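PDB 6O1W: DNA translocase coupling protein from Clostridium perfringens, which is thought to bind DNA and ATP and probably acts as the FtsK/SpoIIIE-type motor that couples plasmid DNA to the conjugation machinery. Local coordinates for residues 51-56 and 81-86; 17-22 and 61-66; 303-308 and 316-321. All blocks are in the same frame, centred on the assembly; numbering follows the deposited sequence.

Contact 1: 51-56 and 81-86; sequences IPIETW and RIVIIK. With BGC (beta-D-glucopyranose), chain D.
In the hydrophobic core between the four-stranded antiparallel sheet and the short helix 53-58, Trp56 lies flat over Val83 of the inner strand 82-89. The match is a CH-pi contact: Val83 CG2 sits 3.5 Å from the centroid of the six-membered indole ring, 14° off its normal. With CG1 anti to its carbonyl carbon (chi1 -56°), Val83 spreads both methyls under the indole, CG2 beneath the benzo half and CG1 nearer the pyrrole side, where it also meets Ile53 CD1 at 3.7 Å. Ile85, two residues on and on the same side of the strand, brings CD1 to 3.9 Å from Trp56 CZ3, approaching the ring obliquely. Trp56 NE1 makes weak bonds to Ile51 O (3.2 Å, N-H...O angle 120°) and to Ser49 OG, while Phe21 meets the ring edge-to-face. Further along the strand the chain of Lys86 curls toward glucose, CE coming within 3.5 Å of O1. No hydrogen bond joins the two segments, so helix and strand are held here by dispersion and shape, and the buried indole N-H is weakly satisfied, by Ile51 O and Ser49 OG.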
loop_
_atom_site.group_PDB
_atom_site.type_symbol
_atom_site.label_atom_id
_atom_site.label_comp_id
_atom_site.label_asym_id
_atom_site.label_seq_id
_atom_site.Cartn_x
_atom_site.Cartn_y
_atom_site.Cartn_z
ATOM N N ILE A 51 -33.553 16.687 -12.731
ATOM C CA ILE A 51 -33.480 15.371 -13.377
ATOM C C ILE A 51 -33.285 14.291 -12.306
ATOM O O ILE A 51 -32.327 14.373 -11.529
ATOM C CB ILE A 51 -32.414 15.318 -14.509
ATOM C CG1 ILE A 51 -32.650 16.438 -15.548
ATOM C CG2 ILE A 51 -32.390 13.942 -15.177
ATOM C CD1 ILE A 51 -31.461 16.802 -16.370
ATOM N N PRO A 52 -34.177 13.270 -12.254
ATOM C CA PRO A 52 -34.029 12.226 -11.223
ATOM C C PRO A 52 -32.709 11.439 -11.324
ATOM O O PRO A 52 -32.146 11.287 -12.419
ATOM C CB PRO A 52 -35.278 11.337 -11.411
ATOM C CG PRO A 52 -35.854 11.694 -12.743
ATOM C CD PRO A 52 -35.373 13.053 -13.108
ATOM N N ILE A 53 -32.195 10.991 -10.175
ATOM C CA ILE A 53 -30.944 10.239 -10.052
ATOM C C ILE A 53 -30.890 9.001 -10.989
ATOM O O ILE A 53 -29.839 8.718 -11.550
ATOM C CB ILE A 53 -30.653 9.872 -8.561
ATOM C CG1 ILE A 53 -29.234 9.327 -8.350
ATOM C CG2 ILE A 53 -31.697 8.891 -7.995
ATOM C CD1 ILE A 53 -28.173 10.279 -8.331
ATOM N N GLU A 54 -32.030 8.296 -11.156
ATOM C CA GLU A 54 -32.151 7.113 -12.007
ATOM C C GLU A 54 -31.961 7.479 -13.483
ATOM O O GLU A 54 -31.367 6.693 -14.221
ATOM C CB GLU A 54 -33.439 6.300 -11.738
ATOM C CG GLU A 54 -34.642 7.107 -11.265
ATOM C CD GLU A 54 -34.675 7.469 -9.791
ATOM O OE1 GLU A 54 -34.652 6.551 -8.940
ATOM O OE2 GLU A 54 -34.725 8.682 -9.489
ATOM N N THR A 55 -32.370 8.698 -13.881
ATOM C CA THR A 55 -32.110 9.194 -15.232
ATOM C C THR A 55 -30.590 9.518 -15.411
ATOM O O THR A 55 -30.002 9.072 -16.392
ATOM C CB THR A 55 -33.051 10.322 -15.600
ATOM O OG1 THR A 55 -34.378 9.801 -15.535
ATOM C CG2 THR A 55 -32.790 10.858 -17.025
ATOM N N TRP A 56 -29.941 10.184 -14.414
ATOM C CA TRP A 56 -28.493 10.435 -14.448
ATOM C C TRP A 56 -27.769 9.090 -14.589
ATOM O O TRP A 56 -26.792 8.996 -15.339
ATOM C CB TRP A 56 -27.992 11.114 -13.142
ATOM C CG TRP A 56 -28.269 12.591 -13.046
ATOM C CD1 TRP A 56 -29.418 13.184 -12.617
ATOM C CD2 TRP A 56 -27.352 13.658 -13.345
ATOM N NE1 TRP A 56 -29.270 14.557 -12.603
ATOM C CE2 TRP A 56 -28.024 14.876 -13.070
ATOM C CE3 TRP A 56 -26.051 13.706 -13.887
ATOM C CZ2 TRP A 56 -27.420 16.125 -13.265
ATOM C CZ3 TRP A 56 -25.463 14.942 -14.105
ATOM C CH2 TRP A 56 -26.145 16.137 -13.797
ATOM N N ARG A 81 -32.705 17.464 -5.724
ATOM C CA ARG A 81 -32.224 18.412 -6.732
ATOM C C ARG A 81 -30.688 18.354 -6.882
ATOM O O ARG A 81 -30.151 18.970 -7.795
ATOM C CB ARG A 81 -32.615 19.846 -6.365
ATOM C CG ARG A 81 -34.052 20.213 -6.676
ATOM C CD ARG A 81 -34.267 21.696 -6.427
ATOM N NE ARG A 81 -33.896 22.498 -7.594
ATOM C CZ ARG A 81 -34.759 22.912 -8.517
ATOM N NH1 ARG A 81 -36.053 22.635 -8.399
ATOM N NH2 ARG A 81 -34.337 23.621 -9.554
ATOM N N ILE A 82 -29.994 17.652 -5.981
ATOM C CA ILE A 82 -28.532 17.592 -5.957
ATOM C C ILE A 82 -27.988 16.214 -6.297
ATOM O O ILE A 82 -28.361 15.225 -5.661
ATOM C CB ILE A 82 -27.965 18.114 -4.581
ATOM C CG1 ILE A 82 -28.430 19.578 -4.243
ATOM C CG2 ILE A 82 -26.436 17.967 -4.456
ATOM C CD1 ILE A 82 -27.829 20.752 -5.080
ATOM N N VAL A 83 -27.066 16.164 -7.274
ATOM C CA VAL A 83 -26.337 14.939 -7.609
ATOM C C VAL A 83 -24.860 15.196 -7.426
ATOM O O VAL A 83 -24.381 16.309 -7.660
ATOM C CB VAL A 83 -26.666 14.248 -8.965
ATOM C CG1 VAL A 83 -28.151 13.923 -9.073
ATOM C CG2 VAL A 83 -26.186 15.070 -10.152
ATOM N N ILE A 84 -24.159 14.191 -6.953
ATOM C CA ILE A 84 -22.731 14.240 -6.666
ATOM C C ILE A 84 -22.107 13.115 -7.458
ATOM O O ILE A 84 -22.491 11.955 -7.275
ATOM C CB ILE A 84 -22.461 14.070 -5.141
ATOM C CG1 ILE A 84 -23.155 15.191 -4.313
ATOM C CG2 ILE A 84 -20.940 13.968 -4.864
ATOM C CD1 ILE A 84 -23.173 15.020 -2.789
ATOM N N ILE A 85 -21.163 13.460 -8.339
ATOM C CA ILE A 85 -20.479 12.494 -9.189
ATOM C C ILE A 85 -19.039 12.394 -8.705
ATOM O O ILE A 85 -18.389 13.431 -8.505
ATOM C CB ILE A 85 -20.529 12.947 -10.676
ATOM C CG1 ILE A 85 -21.980 13.204 -11.158
ATOM C CG2 ILE A 85 -19.784 11.951 -11.615
ATOM C CD1 ILE A 85 -22.080 13.919 -12.497
ATOM N N LYS A 86 -18.551 11.148 -8.504
ATOM C CA LYS A 86 -17.162 10.876 -8.196
ATOM C C LYS A 86 -16.583 10.394 -9.513
ATOM O O LYS A 86 -17.135 9.485 -10.136
ATOM C CB LYS A 86 -17.026 9.827 -7.062
ATOM C CG LYS A 86 -17.579 10.265 -5.678
ATOM C CD LYS A 86 -17.102 11.655 -5.144
ATOM C CE LYS A 86 -15.597 11.854 -5.060
ATOM N NZ LYS A 86 -14.940 10.815 -4.243
HETATM C C2 BGC D . -13.943 12.978 -0.745
HETATM C C3 BGC D . -12.549 13.521 -0.440
HETATM C C4 BGC D . -11.864 14.007 -1.715
HETATM C C5 BGC D . -12.776 14.970 -2.474
HETATM C C6 BGC D . -12.230 15.376 -3.824
HETATM C C1 BGC D . -14.754 13.986 -1.552
HETATM O O1 BGC D . -15.956 13.396 -1.911
HETATM O O2 BGC D . -14.654 12.685 0.453
HETATM O O3 BGC D . -11.758 12.499 0.160
HETATM O O4 BGC D . -10.614 14.629 -1.422
HETATM O O5 BGC D . -14.038 14.339 -2.730
HETATM O O6 BGC D . -12.207 14.276 -4.729
#

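Contact 2: 17-22 and 61-66; sequences EQLNFV and PQLQTS
The chain leaves helix 7-18 beside the flank of helix 60-67, where the closest backbones, those of Leu19 and Gln62, are 8.8 Å apart between CA atoms, so side chains and a water bridge the gap. Leu19 does most of that work. Its two methyls straddle Gln62 CG, CD2 the nearer at 3.5 Å; CD1 also reaches Leu63 CD2 at 4.1 Å and lies 4.0 Å from Ser66 OG. The leucine fork thus rests on one turn of the helix, touching Gln62, Leu63 and Ser66. Gln62 CG meets the leucine because it stands anti to the backbone N (chi1 -175°); the bend at chi2 then turns the amide along its own helix toward Ser66. There Gln62 NE2 donates to Ser66 OG over 3.2 Å, nearly straight at 169° and in the amide plane, so the bond fixes the rotation of the amide while CG stays against the leucine.

Leu19 is set in place by a Schellman motif at the end of helix 7-18: Asn20 takes a positive phi (50°), and its N bonds to Glu17 O at 3.0 Å. Directly afterwards Phe21 is the centre of an inverse gamma turn, and its ring points back into the domain, meeting Tyr59. In this way the N-terminal helix and the connection that follows it are laid against the helical side of the small domain that carries the four-stranded antiparallel sheet. Leu63 continues inward to Ile71 of strand 69-76.

At the polar margin a water joins the segments. It donates to Gln18 OE1 and accepts from Ser66 OG at 2.7 Å, so the serine hydroxyl gives its proton to the water while receiving the amide N-H of Gln62.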
loop_
_atom_site.group_PDB
_atom_site.type_symbol
_atom_site.label_atom_id
_atom_site.label_comp_id
_atom_site.label_asym_id
_atom_site.label_seq_id
_atom_site.Cartn_x
_atom_site.Cartn_y
_atom_site.Cartn_z
ATOM N N GLU A 17 -26.744 20.392 -23.364
ATOM C CA GLU A 17 -27.622 20.879 -24.430
ATOM C C GLU A 17 -27.598 19.951 -25.663
ATOM O O GLU A 17 -28.659 19.670 -26.221
ATOM C CB GLU A 17 -27.215 22.304 -24.812
ATOM C CG GLU A 17 -27.804 23.335 -23.870
ATOM C CD GLU A 17 -27.332 24.763 -24.063
ATOM O OE1 GLU A 17 -26.601 25.029 -25.045
ATOM O OE2 GLU A 17 -27.700 25.620 -23.225
ATOM N N GLN A 18 -26.409 19.434 -26.054
ATOM C CA GLN A 18 -26.271 18.451 -27.169
ATOM C C GLN A 18 -27.124 17.171 -26.855
ATOM O O GLN A 18 -27.628 16.519 -27.767
ATOM C CB GLN A 18 -24.797 18.016 -27.316
ATOM C CG GLN A 18 -23.947 18.955 -28.147
ATOM C CD GLN A 18 -22.474 18.634 -28.103
ATOM O OE1 GLN A 18 -21.949 17.932 -27.217
ATOM N NE2 GLN A 18 -21.772 19.158 -29.065
ATOM N N LEU A 19 -27.292 16.846 -25.555
ATOM C CA LEU A 19 -28.085 15.688 -25.115
ATOM C C LEU A 19 -29.535 16.036 -24.811
ATOM O O LEU A 19 -30.330 15.140 -24.534
ATOM C CB LEU A 19 -27.438 15.083 -23.852
ATOM C CG LEU A 19 -26.003 14.568 -23.983
ATOM C CD1 LEU A 19 -25.453 14.113 -22.637
ATOM C CD2 LEU A 19 -25.890 13.520 -25.054
ATOM N N ASN A 20 -29.884 17.336 -24.824
ATOM C CA ASN A 20 -31.180 17.858 -24.346
ATOM C C ASN A 20 -31.439 17.266 -22.943
ATOM O O ASN A 20 -32.508 16.725 -22.654
ATOM C CB ASN A 20 -32.358 17.617 -25.324
ATOM C CG ASN A 20 -33.605 18.398 -24.935
ATOM O OD1 ASN A 20 -34.687 17.831 -24.736
ATOM N ND2 ASN A 20 -33.474 19.712 -24.778
ATOM N N PHE A 21 -30.387 17.287 -22.107
ATOM C CA PHE A 21 -30.439 16.744 -20.766
ATOM C C PHE A 21 -30.951 17.846 -19.835
ATOM O O PHE A 21 -30.171 18.506 -19.157
ATOM C CB PHE A 21 -29.059 16.211 -20.377
ATOM C CG PHE A 21 -29.014 15.336 -19.158
ATOM C CD1 PHE A 21 -29.566 14.058 -19.176
ATOM C CD2 PHE A 21 -28.344 15.748 -18.013
ATOM C CE1 PHE A 21 -29.461 13.215 -18.061
ATOM C CE2 PHE A 21 -28.286 14.921 -16.888
ATOM C CZ PHE A 21 -28.829 13.651 -16.932
ATOM N N VAL A 22 -32.279 18.049 -19.839
ATOM C CA VAL A 22 -32.972 19.120 -19.075
ATOM C C VAL A 22 -34.062 18.558 -18.151
ATOM O O VAL A 22 -34.668 17.541 -18.489
ATOM C CB VAL A 22 -33.562 20.230 -20.004
ATOM C CG1 VAL A 22 -32.476 20.923 -20.831
ATOM C CG2 VAL A 22 -34.666 19.689 -20.912
ATOM N N PRO A 61 -23.025 5.970 -19.303
ATOM C CA PRO A 61 -22.193 5.732 -20.480
ATOM C C PRO A 61 -22.040 6.996 -21.322
ATOM O O PRO A 61 -20.917 7.305 -21.657
ATOM C CB PRO A 61 -22.950 4.625 -21.226
ATOM C CG PRO A 61 -23.628 3.884 -20.141
ATOM C CD PRO A 61 -24.112 4.971 -19.228
ATOM N N GLN A 62 -23.127 7.763 -21.576
ATOM C CA GLN A 62 -23.057 8.970 -22.423
ATOM C C GLN A 62 -22.306 10.162 -21.798
ATOM O O GLN A 62 -21.550 10.839 -22.502
ATOM C CB GLN A 62 -24.438 9.412 -22.914
ATOM C CG GLN A 62 -24.331 10.591 -23.898
ATOM C CD GLN A 62 -23.672 10.178 -25.189
ATOM O OE1 GLN A 62 -24.090 9.222 -25.843
ATOM N NE2 GLN A 62 -22.622 10.869 -25.579
ATOM N N LEU A 63 -22.499 10.401 -20.503
ATOM C CA LEU A 63 -21.824 11.473 -19.759
ATOM C C LEU A 63 -20.327 11.236 -19.690
ATOM O O LEU A 63 -19.563 12.192 -19.743
ATOM C CB LEU A 63 -22.390 11.600 -18.338
ATOM C CG LEU A 63 -23.862 11.998 -18.296
ATOM C CD1 LEU A 63 -24.402 11.889 -16.898
ATOM C CD2 LEU A 63 -24.082 13.408 -18.887
ATOM N N GLN A 64 -19.906 9.965 -19.581
ATOM C CA GLN A 64 -18.483 9.646 -19.590
ATOM C C GLN A 64 -17.871 10.118 -20.903
ATOM O O GLN A 64 -16.842 10.755 -20.878
ATOM C CB GLN A 64 -18.244 8.145 -19.453
ATOM C CG GLN A 64 -18.440 7.635 -18.045
ATOM C CD GLN A 64 -17.992 6.197 -17.898
ATOM O OE1 GLN A 64 -17.962 5.393 -18.852
ATOM N NE2 GLN A 64 -17.634 5.844 -16.699
ATOM N N THR A 65 -18.505 9.817 -22.028
ATOM C CA THR A 65 -18.038 10.217 -23.354
ATOM C C THR A 65 -18.120 11.751 -23.602
ATOM O O THR A 65 -17.162 12.348 -24.088
ATOM C CB THR A 65 -18.793 9.415 -24.401
ATOM O OG1 THR A 65 -18.476 8.047 -24.179
ATOM C CG2 THR A 65 -18.402 9.789 -25.815
ATOM N N SER A 66 -19.258 12.355 -23.310
ATOM C CA SER A 66 -19.472 13.789 -23.524
ATOM C C SER A 66 -18.506 14.601 -22.656
ATOM O O SER A 66 -17.840 15.481 -23.171
ATOM C CB SER A 66 -20.918 14.168 -23.197
ATOM O OG SER A 66 -21.795 13.558 -24.126
HETATM O O HOH W 1 -22.779 15.909 -25.127
#

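Contact 3: 303-308 and 316-321; sequences ADSKAS and KAKDLP. With BGC (beta-D-glucopyranose), chain D.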
loop_
_atom_site.group_PDB
_atom_site.type_symbol
_atom_site.label_atom_id
_atom_site.label_comp_id
_atom_site.label_asym_id
_atom_site.label_seq_id
_atom_site.Cartn_x
_atom_site.Cartn_y
_atom_site.Cartn_z
ATOM N N ALA A 303 -14.575 0.773 2.258
ATOM C CA ALA A 303 -15.767 1.639 2.248
ATOM C C ALA A 303 -15.943 2.380 3.577
ATOM O O ALA A 303 -16.492 3.472 3.589
ATOM C CB ALA A 303 -17.008 0.833 1.919
ATOM N N ASP A 304 -15.415 1.817 4.677
ATOM C CA ASP A 304 -15.475 2.409 6.014
ATOM C C ASP A 304 -14.378 3.473 6.222
ATOM O O ASP A 304 -13.185 3.187 6.076
ATOM C CB ASP A 304 -15.391 1.297 7.084
ATOM C CG ASP A 304 -15.589 1.737 8.534
ATOM O OD1 ASP A 304 -15.945 2.922 8.761
ATOM O OD2 ASP A 304 -15.388 0.895 9.444
ATOM N N SER A 305 -14.803 4.684 6.613
ATOM C CA SER A 305 -13.971 5.860 6.896
ATOM C C SER A 305 -12.937 5.634 7.993
ATOM O O SER A 305 -11.819 6.125 7.867
ATOM C CB SER A 305 -14.843 7.062 7.259
ATOM O OG SER A 305 -15.101 7.863 6.120
ATOM N N LYS A 306 -13.318 4.934 9.076
ATOM C CA LYS A 306 -12.456 4.629 10.228
ATOM C C LYS A 306 -11.237 3.757 9.830
ATOM O O LYS A 306 -10.120 4.044 10.261
ATOM C CB LYS A 306 -13.277 3.965 11.352
ATOM C CG LYS A 306 -12.491 3.677 12.634
ATOM C CD LYS A 306 -12.813 4.642 13.762
ATOM C CE LYS A 306 -11.828 4.540 14.905
ATOM N NZ LYS A 306 -12.014 3.303 15.714
ATOM N N ALA A 307 -11.466 2.727 8.993
ATOM C CA ALA A 307 -10.461 1.792 8.469
ATOM C C ALA A 307 -9.379 2.544 7.670
ATOM O O ALA A 307 -8.180 2.249 7.821
ATOM C CB ALA A 307 -11.141 0.741 7.594
ATOM N N SER A 308 -9.810 3.519 6.824
ATOM C CA SER A 308 -8.906 4.370 6.041
ATOM C C SER A 308 -8.091 5.287 6.981
ATOM O O SER A 308 -6.902 5.478 6.726
ATOM C CB SER A 308 -9.694 5.238 5.059
ATOM O OG SER A 308 -8.833 6.122 4.356
ATOM N N LYS A 316 -9.453 8.796 2.385
ATOM C CA LYS A 316 -9.364 8.600 0.928
ATOM C C LYS A 316 -9.495 7.159 0.421
ATOM O O LYS A 316 -9.802 6.992 -0.761
ATOM C CB LYS A 316 -8.093 9.228 0.351
ATOM C CG LYS A 316 -7.963 10.721 0.630
ATOM C CD LYS A 316 -6.585 11.221 0.149
ATOM C CE LYS A 316 -6.203 12.557 0.721
ATOM N NZ LYS A 316 -7.146 13.616 0.291
ATOM N N ALA A 317 -9.267 6.121 1.266
ATOM C CA ALA A 317 -9.426 4.733 0.776
ATOM C C ALA A 317 -10.904 4.420 0.398
ATOM O O ALA A 317 -11.155 3.521 -0.391
ATOM C CB ALA A 317 -8.892 3.730 1.798
ATOM N N LYS A 318 -11.864 5.219 0.894
ATOM C CA LYS A 318 -13.282 5.032 0.552
ATOM C C LYS A 318 -13.621 5.537 -0.874
ATOM O O LYS A 318 -14.685 5.218 -1.392
ATOM C CB LYS A 318 -14.191 5.687 1.637
ATOM C CG LYS A 318 -14.469 7.182 1.414
ATOM C CD LYS A 318 -14.768 7.983 2.688
ATOM C CE LYS A 318 -14.969 9.474 2.413
ATOM N NZ LYS A 318 -13.780 10.151 1.787
ATOM N N ASP A 319 -12.734 6.348 -1.482
ATOM C CA ASP A 319 -12.940 6.991 -2.791
ATOM C C ASP A 319 -12.411 6.177 -3.957
ATOM O O ASP A 319 -12.689 6.531 -5.106
ATOM C CB ASP A 319 -12.200 8.345 -2.844
ATOM C CG ASP A 319 -12.391 9.275 -1.673
ATOM O OD1 ASP A 319 -13.487 9.276 -1.096
ATOM O OD2 ASP A 319 -11.443 10.033 -1.356
ATOM N N LEU A 320 -11.525 5.201 -3.685
ATOM C CA LEU A 320 -10.900 4.449 -4.770
ATOM C C LEU A 320 -11.915 3.770 -5.698
ATOM O O LEU A 320 -12.907 3.269 -5.189
ATOM C CB LEU A 320 -9.960 3.366 -4.198
ATOM C CG LEU A 320 -8.554 3.813 -3.740
ATOM C CD1 LEU A 320 -7.836 2.643 -3.053
ATOM C CD2 LEU A 320 -7.724 4.331 -4.920
ATOM N N PRO A 321 -11.654 3.661 -7.024
ATOM C CA PRO A 321 -12.541 2.859 -7.870
ATOM C C PRO A 321 -12.323 1.371 -7.571
ATOM O O PRO A 321 -11.228 0.978 -7.137
ATOM C CB PRO A 321 -12.070 3.192 -9.288
ATOM C CG PRO A 321 -10.646 3.530 -9.144
ATOM C CD PRO A 321 -10.498 4.175 -7.795
HETATM C C2 BGC D . -13.943 12.978 -0.745
HETATM C C3 BGC D . -12.549 13.521 -0.440
HETATM C C4 BGC D . -11.864 14.007 -1.715
HETATM C C5 BGC D . -12.776 14.970 -2.474
HETATM C C6 BGC D . -12.230 15.376 -3.824
HETATM C C1 BGC D . -14.754 13.986 -1.552
HETATM O O1 BGC D . -15.956 13.396 -1.911
HETATM O O2 BGC D . -14.654 12.685 0.453
HETATM O O3 BGC D . -11.758 12.499 0.160
HETATM O O4 BGC D . -10.614 14.629 -1.422
HETATM O O5 BGC D . -14.038 14.339 -2.730
HETATM O O6 BGC D . -12.207 14.276 -4.729
#
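Ser308 and Ala317 make the close-fitting side of this contact. The hydroxyl OG of Ser308 accepts from Ala317 N over 3.1 Å at an angle of 161°, and the methyl CB of Ala317 lies 3.5 Å from the same OG. Because OG stands anti to the serine's own N (chi1 176°), it projects from helix 305-312 to the backbone of the 3-10 segment 316-318; OG is also hydrogen-bonded to Asn314 O, so this buried hydroxyl is gripped by two backbone groups of the returning chain.

Toward the N-terminus of the helix the fit is looser. Ala303 O approaches Lys318 CB at 3.7 Å, and Ser305 OG lies beside the lysine's methylenes, 3.5 Å from Lys318 CD, without a polar bond between the two side chains. Lys318 leaves the backbone with CG between N and the carbonyl carbon, runs nearly extended past Ser305, and bends only at its last torsion to carry NZ away from the helix. Lys318 NZ bonds to Thr315 OG1, forms a salt bridge with Asp319 OD1 on the syn side, tilted 22° out of the carboxylate plane, and donates to glucose O2 at 3.0 Å. The other carboxylate oxygen, Asp319 OD2, accepts from the sugar's O3 at 2.9 Å. Lys316 NZ instead pairs with Asp37.

Asp304 caps the helix through a weak bond from Lys306 N. The whole is a helix and 3-10 turn in the connection between strands 296-299 and 326-331 of the P-loop ATPase domain, whose returning arm supplies one wall of an interdomain glucose pocket.

Overall arrangement
Contacts 1 and 2 belong to one small domain, their centres 13 Å apart and their segments alternating along the chain; Trp56 CE2 meets Phe21 CE2 at 3.8 Å, and Trp56 CE3 meets Leu63 CD1 at 3.9 Å, so the two share a continuous core. Contact 3 lies on the ATPase domain, 22 Å from contact 1 and 29 Å from contact 2, centre to centre. One glucose spans the gap: Lys86 from contact 1 and Lys316, Lys318 and Asp319 from contact 3 belong to its pocket, and Lys86 NZ forms a long, weak ion pair with Asp319 OD1 at 3.8 Å. Glu137 of the predicted ATP site, empty here, lies about 6 Å from Ala303 between side chains.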